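PDB 2VHH: Cg3027-pa from Drosophila melanogaster, which probably hydrolyses N-carbamoyl-beta-alanine to beta-alanine, ammonium and carbon dioxide, a step of pyrimidine degradation, and assembles as a homooctamer. Local coordinates for residues C[35-40]-C[55-59]; C[78-84]-C[96-101]; C[128-132]-C[295-299]; C[243-247]-C[280-284]. All blocks are in the same frame, centred on the assembly; numbering follows the deposited sequence.

From the N terminus, contact 1 comes first: strand 54-59 comes back against the loop 35-40 and closes a short excursion made mostly of helix 42-50. Contact 2 follows in series, joining the end of strand 72-79 to helix 90-110, the next strand and helix of the same chain; both contacts reach the seven-stranded mixed sheet. Contact 3 spans the longest excursion, bringing loop 128-132 to the corner after strand 283-295, beside a second subunit. Contact 4 is nested inside that loop and fastens helix 240-248 to the start of strand 283-295. Contacts 3 and 4 lie about 35 Å apart between centres, on opposite sides of the chain's centre.

Contact 1. Residues C[35-40]-C[55-59]; sequences DQTLEL and IKGYR
R59 and Q36 begin a short antiparallel pairing by which the loop 35-40 is laid against strand 54-59, an edge strand of the seven-stranded sheet within this chain. T37 and Y58 form the single beta bridge, as a non-hydrogen-bonded pair between two backbone bonds. R59 N gives its hydrogen to Q36 O at 2.8 Å, and L38 N gives a straighter bond to G57 O at 3.0 Å, coming from above that carbonyl's plane. R59 meets Q36 at further points: the Q36 side chain lies in front of R59 O, nearest at Q36 CB, 3.2 Å from R59 O, and R59 CB is 3.9 Å from Q36 O. The Y58 side chain starts away from the loop, with CG beside the backbone N (chi1 -59°), yet Q36 O stays at the ring edge and D35 CB comes obliquely to Y58 CE2 at 4.2 Å. Beyond, the ring packs on T328, P329 and L339. At the other end L40 and I55 meet tip to tip, and I55 also touches A44 and A48 of helix 42-50. Here L40 CD1 sits 3.8 Å from I55 CG1 and 3.7 Å from G57 N.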
# COMPACT_ATOMS: atom_id res chain seq x y z
N ASP C 35 50.67 13.88 -11.45
CA ASP C 35 50.46 13.75 -10.01
C ASP C 35 50.57 15.08 -9.29
O ASP C 35 51.48 15.87 -9.56
CB ASP C 35 51.41 12.73 -9.40
CG ASP C 35 51.19 11.33 -9.93
OD1 ASP C 35 52.11 10.50 -9.79
OD2 ASP C 35 50.10 11.08 -10.49
N GLN C 36 49.62 15.33 -8.40
CA GLN C 36 49.64 16.51 -7.55
C GLN C 36 50.42 16.17 -6.29
O GLN C 36 49.85 15.82 -5.26
CB GLN C 36 48.22 16.97 -7.22
CG GLN C 36 47.48 17.65 -8.39
CD GLN C 36 45.97 17.63 -8.20
OE1 GLN C 36 45.31 16.60 -8.36
NE2 GLN C 36 45.40 18.79 -7.86
N THR C 37 51.73 16.27 -6.41
CA THR C 37 52.68 15.90 -5.37
C THR C 37 52.67 16.90 -4.22
O THR C 37 52.75 18.10 -4.44
CB THR C 37 54.08 15.77 -6.01
OG1 THR C 37 54.15 14.53 -6.73
CG2 THR C 37 55.21 15.84 -4.99
N LEU C 38 52.54 16.39 -3.00
CA LEU C 38 52.65 17.20 -1.79
C LEU C 38 54.08 17.04 -1.26
O LEU C 38 54.59 15.92 -1.16
CB LEU C 38 51.65 16.70 -0.75
CG LEU C 38 50.96 17.60 0.28
CD1 LEU C 38 50.67 16.78 1.51
CD2 LEU C 38 51.75 18.83 0.67
N GLU C 39 54.72 18.16 -0.93
CA GLU C 39 56.06 18.15 -0.36
C GLU C 39 55.96 17.86 1.14
O GLU C 39 55.15 18.48 1.84
CB GLU C 39 56.75 19.50 -0.57
CG GLU C 39 58.14 19.40 -1.20
CD GLU C 39 58.10 19.47 -2.74
OE1 GLU C 39 58.54 20.50 -3.30
OE2 GLU C 39 57.62 18.50 -3.38
N LEU C 40 56.77 16.93 1.62
CA LEU C 40 56.70 16.53 3.02
C LEU C 40 57.90 17.02 3.81
O LEU C 40 59.00 17.09 3.27
CB LEU C 40 56.58 15.00 3.15
CG LEU C 40 55.30 14.39 2.58
CD1 LEU C 40 55.45 12.88 2.46
CD2 LEU C 40 54.08 14.77 3.42
N ILE C 55 57.19 6.71 2.19
CA ILE C 55 56.29 7.81 2.53
C ILE C 55 56.03 8.65 1.29
O ILE C 55 56.96 9.06 0.60
CB ILE C 55 56.82 8.66 3.72
CG1 ILE C 55 55.69 9.52 4.30
CG2 ILE C 55 58.04 9.48 3.32
CD1 ILE C 55 56.08 10.47 5.41
N LYS C 56 54.76 8.89 0.99
CA LYS C 56 54.35 9.60 -0.22
C LYS C 56 53.21 10.57 0.04
O LYS C 56 52.20 10.21 0.63
CB LYS C 56 53.97 8.61 -1.33
CG LYS C 56 55.15 8.17 -2.19
CD LYS C 56 54.82 6.92 -2.99
CE LYS C 56 56.07 6.28 -3.60
NZ LYS C 56 55.80 4.86 -4.02
N GLY C 57 53.38 11.81 -0.41
CA GLY C 57 52.36 12.84 -0.23
C GLY C 57 51.69 13.26 -1.52
O GLY C 57 52.35 13.46 -2.54
N TYR C 58 50.37 13.39 -1.49
CA TYR C 58 49.61 13.90 -2.62
C TYR C 58 48.58 14.91 -2.15
O TYR C 58 48.21 14.95 -0.98
CB TYR C 58 48.94 12.77 -3.39
CG TYR C 58 49.92 11.77 -3.92
CD1 TYR C 58 50.07 10.53 -3.29
CD2 TYR C 58 50.72 12.05 -5.03
CE1 TYR C 58 50.98 9.60 -3.77
CE2 TYR C 58 51.63 11.13 -5.51
CZ TYR C 58 51.76 9.90 -4.87
OH TYR C 58 52.66 8.97 -5.36
N ARG C 59 48.12 15.73 -3.08
CA ARG C 59 47.19 16.80 -2.75
C ARG C 59 45.95 16.78 -3.62
O ARG C 59 46.03 16.61 -4.85
CB ARG C 59 47.88 18.16 -2.83
CG ARG C 59 47.01 19.31 -2.32
CD ARG C 59 47.82 20.54 -1.98
NE ARG C 59 48.53 21.04 -3.15
CZ ARG C 59 48.05 21.96 -3.98
NH1 ARG C 59 48.77 22.36 -5.03
NH2 ARG C 59 46.85 22.50 -3.76

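Contact 2. Residues C[78-84]-C[96-101]; sequences IQNSIVI and AIWNKV
V83 and A96 meet where the chain leaving strand 72-79 passes over helix 90-110, within the beta-alpha-beta unit completed by strand 115-118 in this carbon-nitrogen hydrolase fold. The centre of the contact is closely packed and polar. K100 CG stands opposite the backbone N, and the chain then bends at chi3 (64°), which carries K100 NZ to S81 O at 2.8 Å. That carbonyl is gripped twice, since N80 ND2 reaches S81 O at 2.6 Å from the opposite face of the carbonyl plane. D336 secures the arrangement from outside, forming a salt bridge with K100 and a hydrogen bond with S81 OG. Next to it V101 CG2 lies 3.9 Å from N80 OD1, the two side chains crossing at about a right angle. Toward solvent the contact is mainly apolar. V83 CG2 lies alongside I97 CG1, the two side chains running antiparallel, I97 itself being buried. Looser contacts occur at both ends, where I84 CG2 only brushes A96 CB at 4.1 Å and I78 CD1 stays 4.4 Å from V101 CG1. Although V83 is exposed, its fit is close, V83 CG1 lying 3.5 Å from A96 CB.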
# COMPACT_ATOMS: atom_id res chain seq x y z
N ILE C 78 48.16 3.97 6.84
CA ILE C 78 49.29 3.10 7.14
C ILE C 78 49.05 1.66 6.65
O ILE C 78 48.17 0.95 7.16
CB ILE C 78 49.64 3.12 8.65
CG1 ILE C 78 50.16 4.51 9.05
CG2 ILE C 78 50.68 2.08 8.98
CD1 ILE C 78 50.16 4.78 10.55
N GLN C 79 49.84 1.25 5.66
CA GLN C 79 49.90 -0.16 5.26
C GLN C 79 51.18 -0.78 5.80
O GLN C 79 52.25 -0.20 5.66
CB GLN C 79 49.76 -0.35 3.73
CG GLN C 79 50.96 0.06 2.85
CD GLN C 79 50.77 -0.31 1.37
OE1 GLN C 79 49.73 -0.06 0.77
NE2 GLN C 79 51.80 -0.91 0.79
N ASN C 80 51.07 -1.94 6.42
CA ASN C 80 52.22 -2.61 7.01
C ASN C 80 52.12 -4.14 6.97
O ASN C 80 51.04 -4.71 6.73
CB ASN C 80 52.44 -2.13 8.45
CG ASN C 80 51.48 -2.77 9.43
OD1 ASN C 80 50.36 -2.30 9.62
ND2 ASN C 80 51.92 -3.85 10.07
N SER C 81 53.24 -4.81 7.22
CA SER C 81 53.25 -6.26 7.40
C SER C 81 53.37 -6.63 8.88
O SER C 81 53.67 -5.78 9.72
CB SER C 81 54.39 -6.89 6.60
OG SER C 81 55.63 -6.29 6.92
N ILE C 82 53.13 -7.90 9.18
CA ILE C 82 53.59 -8.48 10.44
C ILE C 82 55.10 -8.65 10.45
O ILE C 82 55.77 -8.46 9.43
CB ILE C 82 52.93 -9.85 10.70
CG1 ILE C 82 53.52 -10.91 9.77
CG2 ILE C 82 51.42 -9.76 10.52
CD1 ILE C 82 53.21 -12.33 10.19
N VAL C 83 55.65 -9.01 11.61
CA VAL C 83 56.97 -8.55 12.01
C VAL C 83 57.85 -9.72 12.44
O VAL C 83 58.87 -10.01 11.80
CB VAL C 83 56.89 -7.53 13.16
CG1 VAL C 83 58.29 -7.20 13.67
CG2 VAL C 83 56.17 -6.27 12.71
N ILE C 84 57.46 -10.38 13.52
CA ILE C 84 58.07 -11.65 13.91
C ILE C 84 57.20 -12.83 13.51
O ILE C 84 56.01 -12.67 13.21
CB ILE C 84 58.34 -11.71 15.42
CG1 ILE C 84 57.02 -11.74 16.19
CG2 ILE C 84 59.19 -10.52 15.86
CD1 ILE C 84 57.19 -11.73 17.70
N ALA C 96 55.51 -6.18 18.62
CA ALA C 96 56.42 -5.92 17.52
C ALA C 96 55.76 -5.04 16.46
O ALA C 96 56.39 -4.13 15.90
CB ALA C 96 56.89 -7.23 16.90
N ILE C 97 54.48 -5.31 16.22
CA ILE C 97 53.67 -4.54 15.28
C ILE C 97 53.36 -3.16 15.86
O ILE C 97 53.41 -2.16 15.15
CB ILE C 97 52.37 -5.30 14.91
CG1 ILE C 97 52.70 -6.57 14.11
CG2 ILE C 97 51.42 -4.40 14.13
CD1 ILE C 97 51.50 -7.45 13.75
N TRP C 98 53.05 -3.11 17.16
CA TRP C 98 52.84 -1.85 17.86
C TRP C 98 54.00 -0.90 17.65
O TRP C 98 53.80 0.22 17.21
CB TRP C 98 52.70 -2.08 19.37
CG TRP C 98 51.33 -2.43 19.88
CD1 TRP C 98 50.24 -2.79 19.14
CD2 TRP C 98 50.92 -2.49 21.24
NE1 TRP C 98 49.17 -3.05 19.96
CE2 TRP C 98 49.56 -2.87 21.26
CE3 TRP C 98 51.58 -2.23 22.46
CZ2 TRP C 98 48.84 -3.02 22.45
CZ3 TRP C 98 50.85 -2.38 23.64
CH2 TRP C 98 49.50 -2.77 23.63
N ASN C 99 55.21 -1.37 17.96
CA ASN C 99 56.40 -0.53 17.93
C ASN C 99 56.72 -0.00 16.53
O ASN C 99 57.18 1.13 16.40
CB ASN C 99 57.59 -1.25 18.55
CG ASN C 99 57.35 -1.59 20.01
OD1 ASN C 99 56.75 -0.81 20.75
ND2 ASN C 99 57.82 -2.76 20.43
N LYS C 100 56.48 -0.82 15.51
CA LYS C 100 56.70 -0.39 14.14
C LYS C 100 55.66 0.67 13.71
O LYS C 100 56.02 1.70 13.14
CB LYS C 100 56.67 -1.58 13.20
CG LYS C 100 57.15 -1.27 11.80
CD LYS C 100 57.19 -2.51 10.94
CE LYS C 100 55.81 -3.09 10.72
NZ LYS C 100 55.88 -4.10 9.65
N VAL C 101 54.39 0.40 14.00
CA VAL C 101 53.33 1.34 13.67
C VAL C 101 53.47 2.63 14.49
O VAL C 101 53.14 3.71 14.00
CB VAL C 101 51.91 0.70 13.81
CG1 VAL C 101 50.80 1.72 13.59
CG2 VAL C 101 51.75 -0.42 12.80

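Contact 3. Residues C[128-132]-C[295-299]; sequences FCTRE and FPNEY
C129 makes sulfur-aromatic contacts with both F295 and Y299, two rings on either side of the chain corner at 296-297, one ending strand 283-295, the other in strand 298-299. Its sulfur takes the position between backbone N and carbonyl carbon (chi1 61°), directed at the pair. SG lies over one face of the Y299 ring, 4.1 Å from the ring centroid and only 20° off the normal, but shifted toward the rim. Toward F295 the same SG is oblique, neither over the face nor at the edge. One face of F295 takes T130: the side chains cross at about a right angle, and the methyl CG2 makes a CH-pi contact 4.1 Å from the F295 centroid. F311 of strand 308-315 touches C129 and both rings, closing this buried cluster beside the subunit interface, where R131 hydrogen-bonds to T300 O of the second subunit. The polar part is a single bond between the E132 carboxylate and the N297 amide, whose planes are turned 55° against each other. E132, extended beyond CG, is held at OE2 by W136 NE1. Its OE1 accepts N297 ND2 at 2.8 Å on the syn side, though tilted out of the carboxylate plane.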
# COMPACT_ATOMS: atom_id res chain seq x y z
N PHE C 128 42.87 -16.17 9.94
CA PHE C 128 41.54 -16.70 9.65
C PHE C 128 41.54 -17.75 8.54
O PHE C 128 40.53 -18.42 8.30
CB PHE C 128 40.56 -15.57 9.34
CG PHE C 128 40.67 -14.41 10.28
CD1 PHE C 128 40.13 -14.48 11.56
CD2 PHE C 128 41.32 -13.25 9.90
CE1 PHE C 128 40.24 -13.41 12.45
CE2 PHE C 128 41.43 -12.17 10.78
CZ PHE C 128 40.89 -12.25 12.06
N CYS C 129 42.69 -17.91 7.87
CA CYS C 129 42.87 -18.93 6.84
C CYS C 129 43.05 -20.32 7.44
O CYS C 129 42.71 -21.32 6.80
CB CYS C 129 44.07 -18.58 5.96
SG CYS C 129 45.62 -18.50 6.87
N THR C 130 43.59 -20.38 8.65
CA THR C 130 43.84 -21.63 9.36
C THR C 130 42.55 -22.25 9.90
O THR C 130 42.43 -23.47 10.00
CB THR C 130 44.85 -21.41 10.52
OG1 THR C 130 44.31 -20.47 11.46
CG2 THR C 130 46.17 -20.87 10.00
N ARG C 131 41.60 -21.39 10.25
CA ARG C 131 40.34 -21.77 10.90
C ARG C 131 40.53 -22.32 12.32
O ARG C 131 39.62 -22.92 12.90
CB ARG C 131 39.52 -22.71 10.03
CG ARG C 131 38.57 -22.01 9.11
CD ARG C 131 38.23 -22.87 7.91
NE ARG C 131 37.88 -24.23 8.30
CZ ARG C 131 38.57 -25.31 7.96
NH1 ARG C 131 39.65 -25.20 7.20
NH2 ARG C 131 38.15 -26.50 8.37
N GLU C 132 41.72 -22.09 12.87
CA GLU C 132 42.02 -22.48 14.24
C GLU C 132 41.55 -21.39 15.19
O GLU C 132 41.70 -20.20 14.91
CB GLU C 132 43.51 -22.73 14.44
CG GLU C 132 44.11 -23.81 13.56
CD GLU C 132 45.63 -23.79 13.55
OE1 GLU C 132 46.21 -24.73 12.96
OE2 GLU C 132 46.26 -22.86 14.11
N PHE C 295 52.12 -19.93 8.61
CA PHE C 295 51.52 -20.39 9.86
C PHE C 295 52.06 -21.75 10.31
O PHE C 295 52.56 -22.50 9.48
CB PHE C 295 50.01 -20.44 9.70
CG PHE C 295 49.40 -19.09 9.46
CD1 PHE C 295 49.18 -18.64 8.16
CD2 PHE C 295 49.07 -18.26 10.53
CE1 PHE C 295 48.62 -17.38 7.94
CE2 PHE C 295 48.52 -17.01 10.32
CZ PHE C 295 48.29 -16.56 9.02
N PRO C 296 51.97 -22.04 11.63
CA PRO C 296 52.51 -23.28 12.21
C PRO C 296 52.05 -24.57 11.54
O PRO C 296 52.86 -25.45 11.27
CB PRO C 296 52.01 -23.25 13.67
CG PRO C 296 50.99 -22.14 13.72
CD PRO C 296 51.37 -21.18 12.66
N ASN C 297 50.76 -24.67 11.25
CA ASN C 297 50.18 -25.90 10.73
C ASN C 297 49.64 -25.75 9.30
O ASN C 297 49.34 -24.64 8.86
CB ASN C 297 49.08 -26.41 11.68
CG ASN C 297 49.48 -26.32 13.16
OD1 ASN C 297 50.46 -26.93 13.59
ND2 ASN C 297 48.71 -25.55 13.93
N GLU C 298 49.52 -26.87 8.59
CA GLU C 298 48.89 -26.94 7.26
C GLU C 298 47.44 -26.48 7.28
O GLU C 298 46.73 -26.69 8.27
CB GLU C 298 48.87 -28.39 6.78
CG GLU C 298 50.17 -28.98 6.31
CD GLU C 298 49.99 -30.40 5.76
OE1 GLU C 298 48.86 -30.95 5.84
OE2 GLU C 298 50.98 -30.96 5.24
N TYR C 299 46.99 -25.90 6.17
CA TYR C 299 45.57 -25.61 5.94
C TYR C 299 45.24 -25.74 4.45
O TYR C 299 46.13 -25.66 3.60
CB TYR C 299 45.21 -24.21 6.47
CG TYR C 299 45.87 -23.08 5.71
CD1 TYR C 299 45.31 -22.58 4.53
CD2 TYR C 299 47.08 -22.53 6.15
CE1 TYR C 299 45.92 -21.57 3.82
CE2 TYR C 299 47.70 -21.50 5.44
CZ TYR C 299 47.11 -21.03 4.28
OH TYR C 299 47.71 -20.03 3.56

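Contact 4. Residues C[243-247]-C[280-284]; sequences WMMFG and NSYFT
Y282 turns its ring into the position between its own backbone N and carbonyl carbon (chi1 55°), directing its hydroxyl and ring edge at helix 240-248, while W243 holds its indole anti to the carbonyl carbon (chi1 -71°), and the two side chains cross at about a right angle. The contact joins this helix to the beginning of strand 283-295 in the five-stranded sheet, just after helix 266-280 has ended in a Schellman motif at S281. The phenol of Y282 donates to W243 O at 2.8 Å, from 45° above the carbonyl plane. W243 O also receives the helical bond from G247 N, and thus a buried carbonyl holds two donors. Y282 OH meanwhile lies at the edge of the indole, near its plane, 3.2 Å from W243 CE3. The tyrosine ring is fitted closely: N280 CB lies over one face, toward its rim, and G247 CA meets Y282 CE1 at the ring edge at 3.7 Å. N280 itself bonds through ND2 to A276 O, with its OD1 turned to M244 CA at 3.2 Å. M244 also packs on F370 of the third subunit. The far end of the indole reaches the strand, where T284 OG1 stands obliquely to the ring, 3.4 Å from W243 CZ3.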
# COMPACT_ATOMS: atom_id res chain seq x y z
N TRP C 243 28.56 1.21 0.89
CA TRP C 243 29.14 2.51 0.59
C TRP C 243 28.07 3.58 0.55
O TRP C 243 28.26 4.68 1.09
CB TRP C 243 29.82 2.47 -0.77
CG TRP C 243 31.10 1.68 -0.87
CD1 TRP C 243 31.26 0.50 -1.52
CD2 TRP C 243 32.41 2.05 -0.39
NE1 TRP C 243 32.57 0.09 -1.46
CE2 TRP C 243 33.30 1.03 -0.77
CE3 TRP C 243 32.90 3.14 0.34
CZ2 TRP C 243 34.66 1.06 -0.46
CZ3 TRP C 243 34.26 3.17 0.65
CH2 TRP C 243 35.12 2.14 0.25
N MET C 244 26.94 3.26 -0.08
CA MET C 244 25.87 4.24 -0.28
C MET C 244 25.27 4.73 1.03
O MET C 244 24.95 5.91 1.18
CB MET C 244 24.79 3.67 -1.19
CG MET C 244 23.81 4.70 -1.69
SD MET C 244 22.52 3.90 -2.65
CE MET C 244 21.27 5.18 -2.72
N MET C 245 25.12 3.82 1.99
CA MET C 245 24.47 4.13 3.24
C MET C 245 25.33 5.06 4.10
O MET C 245 24.82 5.97 4.74
CB MET C 245 24.07 2.85 3.96
CG MET C 245 23.04 3.05 5.06
SD MET C 245 21.56 3.89 4.50
CE MET C 245 21.13 4.84 5.97
N PHE C 246 26.65 4.86 4.08
CA PHE C 246 27.55 5.81 4.72
C PHE C 246 27.40 7.19 4.10
O PHE C 246 27.45 8.19 4.81
CB PHE C 246 29.00 5.37 4.62
CG PHE C 246 29.31 4.14 5.42
CD1 PHE C 246 29.85 3.02 4.80
CD2 PHE C 246 29.07 4.11 6.79
CE1 PHE C 246 30.15 1.89 5.53
CE2 PHE C 246 29.36 2.99 7.53
CZ PHE C 246 29.90 1.87 6.91
N GLY C 247 27.21 7.23 2.78
CA GLY C 247 26.97 8.48 2.06
C GLY C 247 25.68 9.15 2.48
O GLY C 247 25.63 10.34 2.73
N ASN C 280 29.08 8.32 -4.57
CA ASN C 280 28.63 8.94 -3.33
C ASN C 280 29.22 10.30 -3.06
O ASN C 280 28.93 10.91 -2.03
CB ASN C 280 28.95 8.03 -2.17
CG ASN C 280 28.19 6.74 -2.25
OD1 ASN C 280 26.99 6.70 -1.94
ND2 ASN C 280 28.87 5.68 -2.66
N SER C 281 30.03 10.78 -4.00
CA SER C 281 30.66 12.09 -3.92
C SER C 281 31.31 12.39 -2.55
O SER C 281 31.05 13.41 -1.92
CB SER C 281 29.70 13.17 -4.40
OG SER C 281 29.55 13.00 -5.81
N TYR C 282 32.14 11.45 -2.12
CA TYR C 282 32.96 11.64 -0.95
C TYR C 282 34.34 11.06 -1.20
O TYR C 282 34.59 10.50 -2.28
CB TYR C 282 32.32 11.05 0.33
CG TYR C 282 31.92 9.58 0.30
CD1 TYR C 282 30.80 9.15 1.00
CD2 TYR C 282 32.65 8.64 -0.41
CE1 TYR C 282 30.41 7.81 0.99
CE2 TYR C 282 32.27 7.30 -0.43
CZ TYR C 282 31.15 6.89 0.28
OH TYR C 282 30.77 5.57 0.27
N PHE C 283 35.24 11.19 -0.23
CA PHE C 283 36.58 10.64 -0.32
C PHE C 283 36.62 9.20 0.16
O PHE C 283 35.91 8.84 1.08
CB PHE C 283 37.57 11.48 0.47
CG PHE C 283 37.89 12.80 -0.16
CD1 PHE C 283 37.17 13.94 0.17
CD2 PHE C 283 38.91 12.91 -1.09
CE1 PHE C 283 37.46 15.17 -0.43
CE2 PHE C 283 39.22 14.14 -1.68
CZ PHE C 283 38.50 15.26 -1.35
N THR C 284 37.47 8.41 -0.47
CA THR C 284 37.57 7.00 -0.20
C THR C 284 39.03 6.66 0.12
O THR C 284 39.94 7.13 -0.58
CB THR C 284 37.03 6.25 -1.43
OG1 THR C 284 35.73 5.71 -1.14
CG2 THR C 284 37.96 5.16 -1.87